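Local atomic coordinates of sucrose 6(F)-phosphate phosphorylase (Thermoanaerobacterium thermosaccharolyticum DSM 571, PDB entry 6S9V), a protein that belongs to the alpha-amylase family of carbohydrate-active enzymes and is built round a closed eight-stranded (beta/alpha) barrel of the TIM type. Residues Q22-P27 with G51-P56; N301-L306 with I388-Y393; Y392-L397 with E414-N419. One frame throughout, in Å; residues are numbered along the deposited sequence.

Interaction 1 (Q22-P27 with G51-P56); sequences QLITYP and GVHILP. With SO4 (sulfate ion), chain E.
Methyl CD1 of Leu-55 sits over the middle of the Tyr-26 ring, 3.6 Å from its centroid and only 1° off the ring normal, so the CH-pi contact is made squarely on the face. Leu-55 CB adds a second touch at Tyr-26 CD1, 3.6 Å away. The same CD1 methyl also reaches Ile-24 CG2 at 3.9 Å, which links the leucine to both residues flanking Thr-25.

Ile-24 and His-53 share one face of the sheet. The imidazole, with CG trans to its main-chain nitrogen (chi1 176°), offers ND1 to oxygen O3 of a sulfate ion, probably from the crystallisation liquor, at 2.8 Å, and that oxygen lies at the ring edge, near its plane. NE2 is hydrogen-bonded to Asp-96 OD1, so both ring nitrogens have a partner in this crystal, which holds the ring in this rotation. Ile-24 lies beside the same sulfate, with CG2 and CD1 turned to its oxygens, and the ion is also hydrogen-bonded to His-309 ND1.

On the opposite face Thr-25 CG2 meets Val-52 CG1 at 4.0 Å, the two side chains crossing at a slant. Thr-25 OG1 is drawn the other way, donating to Tyr-26 O at 2.9 Å in the carbonyl plane, on a lone pair. Leu-23, Thr-25 and Ile-54 on this face pack against helix 34-44.

Four backbone bonds set the register: Leu-23 N to Gly-51 O, His-53 N to Leu-23 O, Thr-25 N to His-53 O and Leu-55 N to Thr-25 O. The strand axes approach to 4.5 Å with 18° between their directions. Parallel strands 22-25 and 51-54 with helix 34-44 between them form a beta-alpha-beta unit, the first of the TIM barrel.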
# COMPACT_ATOMS: atom_id res chain seq x y z
N GLN A 22 0.35 -11.85 4.62
CA GLN A 22 -0.90 -11.13 4.76
C GLN A 22 -1.58 -10.94 3.41
O GLN A 22 -0.92 -10.87 2.38
CB GLN A 22 -0.67 -9.76 5.39
CG GLN A 22 0.03 -9.82 6.75
CD GLN A 22 0.21 -8.46 7.36
OE1 GLN A 22 0.27 -7.45 6.66
NE2 GLN A 22 0.29 -8.42 8.69
N LEU A 23 -2.90 -10.82 3.44
CA LEU A 23 -3.71 -10.57 2.26
C LEU A 23 -4.05 -9.09 2.17
O LEU A 23 -4.34 -8.45 3.20
CB LEU A 23 -5.00 -11.40 2.31
CG LEU A 23 -6.08 -11.12 1.26
CD1 LEU A 23 -5.64 -11.64 -0.10
CD2 LEU A 23 -7.41 -11.73 1.66
N ILE A 24 -4.01 -8.53 0.96
CA ILE A 24 -4.57 -7.22 0.67
C ILE A 24 -5.80 -7.42 -0.20
O ILE A 24 -5.70 -8.02 -1.27
CB ILE A 24 -3.58 -6.29 -0.06
CG1 ILE A 24 -2.26 -6.16 0.69
CG2 ILE A 24 -4.21 -4.92 -0.28
CD1 ILE A 24 -1.13 -5.66 -0.20
N THR A 25 -6.95 -6.89 0.22
CA THR A 25 -8.17 -7.05 -0.56
C THR A 25 -9.08 -5.85 -0.35
O THR A 25 -9.06 -5.21 0.71
CB THR A 25 -8.92 -8.34 -0.19
OG1 THR A 25 -10.04 -8.53 -1.07
CG2 THR A 25 -9.42 -8.27 1.25
N TYR A 26 -9.88 -5.55 -1.35
CA TYR A 26 -11.00 -4.66 -1.15
C TYR A 26 -12.06 -5.39 -0.34
O TYR A 26 -12.11 -6.62 -0.32
CB TYR A 26 -11.57 -4.17 -2.47
CG TYR A 26 -10.72 -3.11 -3.14
CD1 TYR A 26 -10.76 -1.79 -2.72
CD2 TYR A 26 -9.88 -3.43 -4.20
CE1 TYR A 26 -10.00 -0.81 -3.32
CE2 TYR A 26 -9.10 -2.46 -4.81
CZ TYR A 26 -9.16 -1.16 -4.36
OH TYR A 26 -8.41 -0.18 -4.97
N PRO A 27 -12.90 -4.64 0.38
CA PRO A 27 -13.96 -5.28 1.16
C PRO A 27 -14.96 -6.03 0.31
O PRO A 27 -15.64 -6.93 0.83
CB PRO A 27 -14.62 -4.11 1.90
CG PRO A 27 -14.28 -2.91 1.10
CD PRO A 27 -12.92 -3.17 0.51
N GLY A 51 -2.76 -12.16 8.50
CA GLY A 51 -3.38 -10.85 8.60
C GLY A 51 -4.02 -10.46 7.29
O GLY A 51 -3.75 -11.06 6.24
N VAL A 52 -4.88 -9.45 7.35
CA VAL A 52 -5.62 -8.96 6.18
C VAL A 52 -5.64 -7.44 6.23
O VAL A 52 -6.09 -6.86 7.22
CB VAL A 52 -7.06 -9.50 6.12
CG1 VAL A 52 -7.78 -8.96 4.87
CG2 VAL A 52 -7.09 -11.02 6.17
N HIS A 53 -5.14 -6.80 5.17
CA HIS A 53 -5.38 -5.39 4.93
C HIS A 53 -6.67 -5.28 4.14
O HIS A 53 -6.72 -5.68 2.97
CB HIS A 53 -4.23 -4.73 4.18
CG HIS A 53 -4.48 -3.30 3.82
ND1 HIS A 53 -3.72 -2.62 2.90
CD2 HIS A 53 -5.40 -2.41 4.27
CE1 HIS A 53 -4.16 -1.38 2.78
NE2 HIS A 53 -5.18 -1.23 3.61
N ILE A 54 -7.72 -4.80 4.79
CA ILE A 54 -8.99 -4.49 4.14
C ILE A 54 -8.91 -3.05 3.65
O ILE A 54 -8.86 -2.12 4.46
CB ILE A 54 -10.17 -4.67 5.09
CG1 ILE A 54 -10.21 -6.08 5.68
CG2 ILE A 54 -11.49 -4.37 4.36
CD1 ILE A 54 -11.22 -6.21 6.81
N LEU A 55 -8.92 -2.86 2.33
CA LEU A 55 -8.89 -1.52 1.78
C LEU A 55 -10.16 -0.78 2.23
O LEU A 55 -11.13 -1.41 2.63
CB LEU A 55 -8.73 -1.58 0.27
CG LEU A 55 -7.31 -2.07 -0.08
CD1 LEU A 55 -7.22 -2.74 -1.44
CD2 LEU A 55 -6.33 -0.89 0.02
N PRO A 56 -10.13 0.55 2.20
CA PRO A 56 -11.10 1.35 3.00
C PRO A 56 -12.53 0.85 2.88
O PRO A 56 -13.13 0.91 1.79
CB PRO A 56 -10.95 2.76 2.41
CG PRO A 56 -9.52 2.81 1.98
CD PRO A 56 -9.18 1.42 1.48
S SO4 E . -1.78 -1.61 -0.15
O1 SO4 E . -0.42 -1.25 -0.55
O2 SO4 E . -2.44 -0.42 0.37
O3 SO4 E . -1.73 -2.64 0.88
O4 SO4 E . -2.52 -2.12 -1.29

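Interaction 2 (N301-L306 with I388-Y393); sequences NQFTML and IPQVYY
The carbonyl oxygen of Ile-388 is approached by two neighbouring residues of 301-306: Thr-304 N donates a hydrogen bond at 2.8 Å, and Phe-303 CA makes a CH...O contact at 3.3 Å. The amide donor stands 37° out of the carbonyl plane, away from a lone pair. These bonds belong to strands 302-304 and 388-392, parallel neighbours in the TIM barrel. Ile-388 N to Gln-302 O and Gln-390 N to Thr-304 O complete the alternation expected of a parallel pair.

On one face Phe-303 and Ile-388 extend from the sheet in the same direction, flank to flank. Ile-388 CB lies over the phenyl face, displaced from the ring centre, at 4.0 Å from the centroid of the Phe-303 ring. Its CG2 branch meets Phe-303 CE2 at 3.7 Å. Gln-390 comes to the same ring at a slant, NE2 lying 3.5 Å from Phe-303 CD2 with the amide and ring planes 68° apart. That NE2 donates to Gln-22 on the next strand, whereas OE1 is buried without a hydrogen-bonding partner.

On the other face Thr-304 OG1 takes the place between its main-chain N and carbonyl carbon (chi1 66°), which puts it 3.2 Å from Pro-389 CA. Its hydrogen bond with Gln-382 is weak. Pro-389 itself packs on Phe-383, so helix 372-384 covers this side.

Past the last direct strand bond, a water links the two segments: it accepts from Leu-306 N at 3.0 Å and lies 2.6 Å from Gln-390 O, an oxygen that also receives Gln-382 NE2.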
# COMPACT_ATOMS: atom_id res chain seq x y z
N ASN A 301 12.73 -3.73 8.33
CA ASN A 301 11.40 -3.58 8.92
C ASN A 301 10.48 -2.85 7.94
O ASN A 301 10.08 -1.70 8.10
CB ASN A 301 11.50 -2.91 10.29
CG ASN A 301 12.00 -3.88 11.36
OD1 ASN A 301 11.25 -4.70 11.89
ND2 ASN A 301 13.30 -3.82 11.64
N GLN A 302 10.17 -3.58 6.88
CA GLN A 302 9.30 -3.12 5.81
C GLN A 302 8.22 -4.16 5.54
O GLN A 302 8.40 -5.36 5.79
CB GLN A 302 10.07 -2.90 4.52
CG GLN A 302 11.29 -2.02 4.63
CD GLN A 302 11.79 -1.60 3.26
OE1 GLN A 302 11.05 -1.00 2.48
NE2 GLN A 302 13.04 -1.93 2.96
N PHE A 303 7.09 -3.70 5.02
CA PHE A 303 6.07 -4.58 4.47
C PHE A 303 6.36 -4.76 3.00
O PHE A 303 6.42 -3.77 2.25
CB PHE A 303 4.68 -4.01 4.70
CG PHE A 303 4.18 -4.18 6.09
CD1 PHE A 303 4.73 -3.44 7.13
CD2 PHE A 303 3.17 -5.08 6.38
CE1 PHE A 303 4.26 -3.59 8.42
CE2 PHE A 303 2.71 -5.24 7.66
CZ PHE A 303 3.25 -4.50 8.69
N THR A 304 6.59 -6.00 2.58
CA THR A 304 6.93 -6.27 1.19
C THR A 304 5.69 -6.63 0.38
O THR A 304 4.67 -7.07 0.90
CB THR A 304 7.95 -7.41 1.06
OG1 THR A 304 7.36 -8.64 1.49
CG2 THR A 304 9.19 -7.12 1.88
N MET A 305 5.81 -6.42 -0.93
CA MET A 305 4.72 -6.71 -1.84
C MET A 305 5.33 -6.87 -3.22
O MET A 305 6.45 -6.43 -3.48
CB MET A 305 3.68 -5.59 -1.84
CG MET A 305 4.20 -4.32 -2.52
SD MET A 305 3.22 -2.87 -2.13
CE MET A 305 4.16 -2.25 -0.74
N LEU A 306 4.57 -7.53 -4.10
CA LEU A 306 4.79 -7.39 -5.53
C LEU A 306 3.72 -6.48 -6.10
O LEU A 306 4.02 -5.37 -6.55
CB LEU A 306 4.79 -8.77 -6.21
CG LEU A 306 5.84 -9.77 -5.72
CD1 LEU A 306 5.71 -11.10 -6.44
CD2 LEU A 306 7.25 -9.24 -5.88
N ILE A 388 7.67 -8.14 6.31
CA ILE A 388 6.35 -8.79 6.43
C ILE A 388 5.77 -8.88 5.03
O ILE A 388 5.51 -7.85 4.40
CB ILE A 388 5.42 -7.99 7.35
CG1 ILE A 388 6.05 -7.82 8.73
CG2 ILE A 388 4.05 -8.67 7.42
CD1 ILE A 388 6.27 -9.12 9.46
N PRO A 389 5.55 -10.10 4.50
CA PRO A 389 5.09 -10.24 3.11
C PRO A 389 3.57 -10.09 2.98
O PRO A 389 2.81 -10.70 3.74
CB PRO A 389 5.54 -11.65 2.72
CG PRO A 389 5.83 -12.37 4.01
CD PRO A 389 5.75 -11.40 5.16
N GLN A 390 3.15 -9.30 1.99
CA GLN A 390 1.75 -9.10 1.66
C GLN A 390 1.49 -9.58 0.24
O GLN A 390 2.31 -9.35 -0.65
CB GLN A 390 1.37 -7.62 1.76
CG GLN A 390 1.59 -7.03 3.13
CD GLN A 390 0.94 -5.69 3.28
OE1 GLN A 390 1.02 -4.84 2.39
NE2 GLN A 390 0.27 -5.48 4.41
N VAL A 391 0.35 -10.24 0.05
CA VAL A 391 -0.09 -10.73 -1.25
C VAL A 391 -1.41 -10.05 -1.59
O VAL A 391 -2.39 -10.17 -0.84
CB VAL A 391 -0.23 -12.26 -1.28
CG1 VAL A 391 -0.83 -12.72 -2.62
CG2 VAL A 391 1.12 -12.92 -1.05
N TYR A 392 -1.43 -9.33 -2.71
CA TYR A 392 -2.66 -8.70 -3.18
C TYR A 392 -3.59 -9.75 -3.77
O TYR A 392 -3.15 -10.72 -4.39
CB TYR A 392 -2.29 -7.63 -4.20
CG TYR A 392 -3.40 -6.77 -4.74
CD1 TYR A 392 -4.12 -5.91 -3.92
CD2 TYR A 392 -3.70 -6.79 -6.10
CE1 TYR A 392 -5.11 -5.10 -4.44
CE2 TYR A 392 -4.70 -5.98 -6.62
CZ TYR A 392 -5.39 -5.15 -5.79
OH TYR A 392 -6.37 -4.35 -6.30
N TYR A 393 -4.91 -9.56 -3.58
CA TYR A 393 -5.87 -10.62 -3.90
C TYR A 393 -5.84 -10.99 -5.37
O TYR A 393 -6.03 -12.16 -5.73
CB TYR A 393 -7.28 -10.20 -3.47
CG TYR A 393 -7.93 -9.15 -4.35
CD1 TYR A 393 -7.59 -7.81 -4.21
CD2 TYR A 393 -8.88 -9.49 -5.31
CE1 TYR A 393 -8.18 -6.84 -4.99
CE2 TYR A 393 -9.46 -8.52 -6.11
CZ TYR A 393 -9.10 -7.20 -5.94
OH TYR A 393 -9.67 -6.22 -6.72
O HOH W 1 1.91 -8.51 -3.09

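Interaction 3 (Y392-L397 with E414-N419); sequences YYVGLL and EINRHN. With SO4 (sulfate ion), chain H; SO4 (sulfate ion), chain I.
Two tyrosine hydroxyls donate to backbone carbonyls of the facing loop. Tyr-392 OH bonds to Asn-416 O at 2.7 Å, within the carbonyl plane, and that oxygen lies in turn at the edge of the phenol ring. Tyr-393 OH bonds to His-418 O, also at 2.7 Å, but here the donor stands 39° above the carbonyl plane. The neighbouring rings leave the backbone differently: Tyr-392 has CG opposite its backbone N (chi1 -175°), Tyr-393 has it between N and the carbonyl carbon (chi1 73°).

Van der Waals contacts lie beside these bonds. The Asn-416 amide meets the Tyr-392 ring from the opposite direction, ND2 to CE2 at 3.4 Å, the two planes inclined to each other. Val-394 CG2 touches Asn-416 O at 3.7 Å, while its CG1 branch approaches the side-chain oxygen of the same asparagine. The segments thus join helix 393-396, immediately following barrel strand 388-392, to the loop between helices 403-409 and 422-428. This puts the contact at the C-terminal end of the strand, the side on which alpha-amylase family barrels carry their active sites.

With its chain straight out to NE, Arg-417 presents its guanidinium edge to one sulfate, NH1 reaching O4 at 3.1 Å and NH2 reaching O2 at 3.0 Å, while NE bonds to His-309 O. A second sulfate, like the first probably from the crystallisation liquor, takes a hydrogen bond from Asn-419 N to its O4 at 2.6 Å. His-418 ND1 makes only a weak bond to that ion and is also hydrogen-bonded to Asp-402, and NE2 is directed to Glu-424.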
# COMPACT_ATOMS: atom_id res chain seq x y z
N TYR A 392 -1.43 -9.33 -2.71
CA TYR A 392 -2.66 -8.70 -3.18
C TYR A 392 -3.59 -9.75 -3.77
O TYR A 392 -3.15 -10.72 -4.39
CB TYR A 392 -2.29 -7.63 -4.20
CG TYR A 392 -3.40 -6.77 -4.74
CD1 TYR A 392 -4.12 -5.91 -3.92
CD2 TYR A 392 -3.70 -6.79 -6.10
CE1 TYR A 392 -5.11 -5.10 -4.44
CE2 TYR A 392 -4.70 -5.98 -6.62
CZ TYR A 392 -5.39 -5.15 -5.79
OH TYR A 392 -6.37 -4.35 -6.30
N TYR A 393 -4.91 -9.56 -3.58
CA TYR A 393 -5.87 -10.62 -3.90
C TYR A 393 -5.84 -10.99 -5.37
O TYR A 393 -6.03 -12.16 -5.73
CB TYR A 393 -7.28 -10.20 -3.47
CG TYR A 393 -7.93 -9.15 -4.35
CD1 TYR A 393 -7.59 -7.81 -4.21
CD2 TYR A 393 -8.88 -9.49 -5.31
CE1 TYR A 393 -8.18 -6.84 -4.99
CE2 TYR A 393 -9.46 -8.52 -6.11
CZ TYR A 393 -9.10 -7.20 -5.94
OH TYR A 393 -9.67 -6.22 -6.72
N VAL A 394 -5.62 -10.02 -6.26
CA VAL A 394 -5.56 -10.35 -7.68
C VAL A 394 -4.38 -11.28 -7.96
O VAL A 394 -4.51 -12.27 -8.68
CB VAL A 394 -5.48 -9.07 -8.54
CG1 VAL A 394 -5.28 -9.43 -10.04
CG2 VAL A 394 -6.74 -8.24 -8.36
N GLY A 395 -3.22 -10.97 -7.38
CA GLY A 395 -2.05 -11.82 -7.55
C GLY A 395 -2.22 -13.17 -6.88
O GLY A 395 -1.70 -14.18 -7.37
N LEU A 396 -2.95 -13.22 -5.77
CA LEU A 396 -3.26 -14.49 -5.13
C LEU A 396 -3.93 -15.46 -6.10
O LEU A 396 -3.65 -16.66 -6.08
CB LEU A 396 -4.16 -14.26 -3.92
CG LEU A 396 -4.65 -15.51 -3.20
CD1 LEU A 396 -3.47 -16.24 -2.54
CD2 LEU A 396 -5.73 -15.16 -2.18
N LEU A 397 -4.81 -14.94 -6.95
CA LEU A 397 -5.57 -15.75 -7.89
C LEU A 397 -4.96 -15.72 -9.28
O LEU A 397 -5.62 -16.14 -10.24
CB LEU A 397 -7.02 -15.27 -7.92
CG LEU A 397 -7.70 -15.30 -6.54
CD1 LEU A 397 -9.13 -14.82 -6.61
CD2 LEU A 397 -7.65 -16.72 -5.97
N GLU A 414 -8.07 0.49 -12.63
CA GLU A 414 -9.01 -0.62 -12.52
C GLU A 414 -8.52 -1.88 -13.23
O GLU A 414 -9.12 -2.94 -13.05
CB GLU A 414 -10.38 -0.19 -13.07
CG GLU A 414 -11.29 0.46 -12.01
CD GLU A 414 -11.89 -0.56 -11.04
OE1 GLU A 414 -12.39 -1.61 -11.52
OE2 GLU A 414 -11.87 -0.33 -9.80
N ILE A 415 -7.43 -1.79 -14.00
CA ILE A 415 -6.85 -2.97 -14.65
C ILE A 415 -6.49 -4.02 -13.62
O ILE A 415 -6.48 -5.23 -13.91
CB ILE A 415 -5.63 -2.56 -15.48
CG1 ILE A 415 -5.27 -3.64 -16.50
CG2 ILE A 415 -4.42 -2.29 -14.57
CD1 ILE A 415 -4.26 -3.17 -17.53
N ASN A 416 -6.18 -3.59 -12.40
CA ASN A 416 -5.67 -4.43 -11.32
C ASN A 416 -6.62 -4.44 -10.13
O ASN A 416 -6.20 -4.68 -9.00
CB ASN A 416 -4.28 -3.91 -10.91
CG ASN A 416 -3.57 -4.81 -9.92
OD1 ASN A 416 -3.56 -6.03 -10.05
ND2 ASN A 416 -2.98 -4.20 -8.90
N ARG A 417 -7.92 -4.21 -10.36
CA ARG A 417 -8.91 -4.14 -9.29
C ARG A 417 -10.18 -4.92 -9.61
O ARG A 417 -11.27 -4.57 -9.15
CB ARG A 417 -9.24 -2.69 -8.95
CG ARG A 417 -8.03 -1.86 -8.53
CD ARG A 417 -8.38 -0.41 -8.31
NE ARG A 417 -7.25 0.33 -7.76
CZ ARG A 417 -7.24 1.64 -7.56
NH1 ARG A 417 -8.29 2.38 -7.90
NH2 ARG A 417 -6.17 2.22 -7.05
N HIS A 418 -10.06 -6.01 -10.38
CA HIS A 418 -11.19 -6.87 -10.70
C HIS A 418 -11.93 -7.30 -9.44
O HIS A 418 -11.32 -7.58 -8.41
CB HIS A 418 -10.68 -8.10 -11.46
CG HIS A 418 -11.75 -9.08 -11.82
ND1 HIS A 418 -12.74 -8.80 -12.75
CD2 HIS A 418 -11.99 -10.34 -11.39
CE1 HIS A 418 -13.54 -9.85 -12.87
NE2 HIS A 418 -13.10 -10.80 -12.06
N ASN A 419 -13.26 -7.35 -9.52
CA ASN A 419 -14.09 -7.90 -8.46
C ASN A 419 -14.45 -9.35 -8.78
O ASN A 419 -15.05 -9.61 -9.82
CB ASN A 419 -15.36 -7.06 -8.27
CG ASN A 419 -15.08 -5.73 -7.57
OD1 ASN A 419 -14.13 -5.60 -6.81
ND2 ASN A 419 -15.92 -4.74 -7.85
S SO4 H . -15.19 -5.72 -12.66
O1 SO4 H . -15.46 -4.29 -12.70
O2 SO4 H . -14.46 -6.12 -13.86
O3 SO4 H . -16.45 -6.45 -12.60
O4 SO4 H . -14.39 -6.04 -11.48
S SO4 I . -7.47 5.86 -7.81
O1 SO4 I . -7.36 7.29 -7.57
O2 SO4 I . -6.27 5.20 -7.30
O3 SO4 I . -7.61 5.60 -9.24
O4 SO4 I . -8.64 5.32 -7.11

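From the N terminus, interaction 1 comes first and closes a 23-residue connection containing helix 34-44. Interaction 2 opens much later and brings together segments with 81 residues between them. Interaction 3 starts on the residues where interaction 2 ends, sharing Tyr-392 and Tyr-393, and closes a span of 16 residues that contains helix 403-409. The contacts follow in series, without nesting. In space the first and last barrel strands meet: Gln-22 N and O lie at hydrogen-bonding distance from Pro-389 O and Val-391 N, which shuts the barrel between interactions 1 and 2. Ile-24 O likewise approaches Tyr-393 N, and Tyr-26 packs on Tyr-392 and Arg-417, joining interactions 1 and 3.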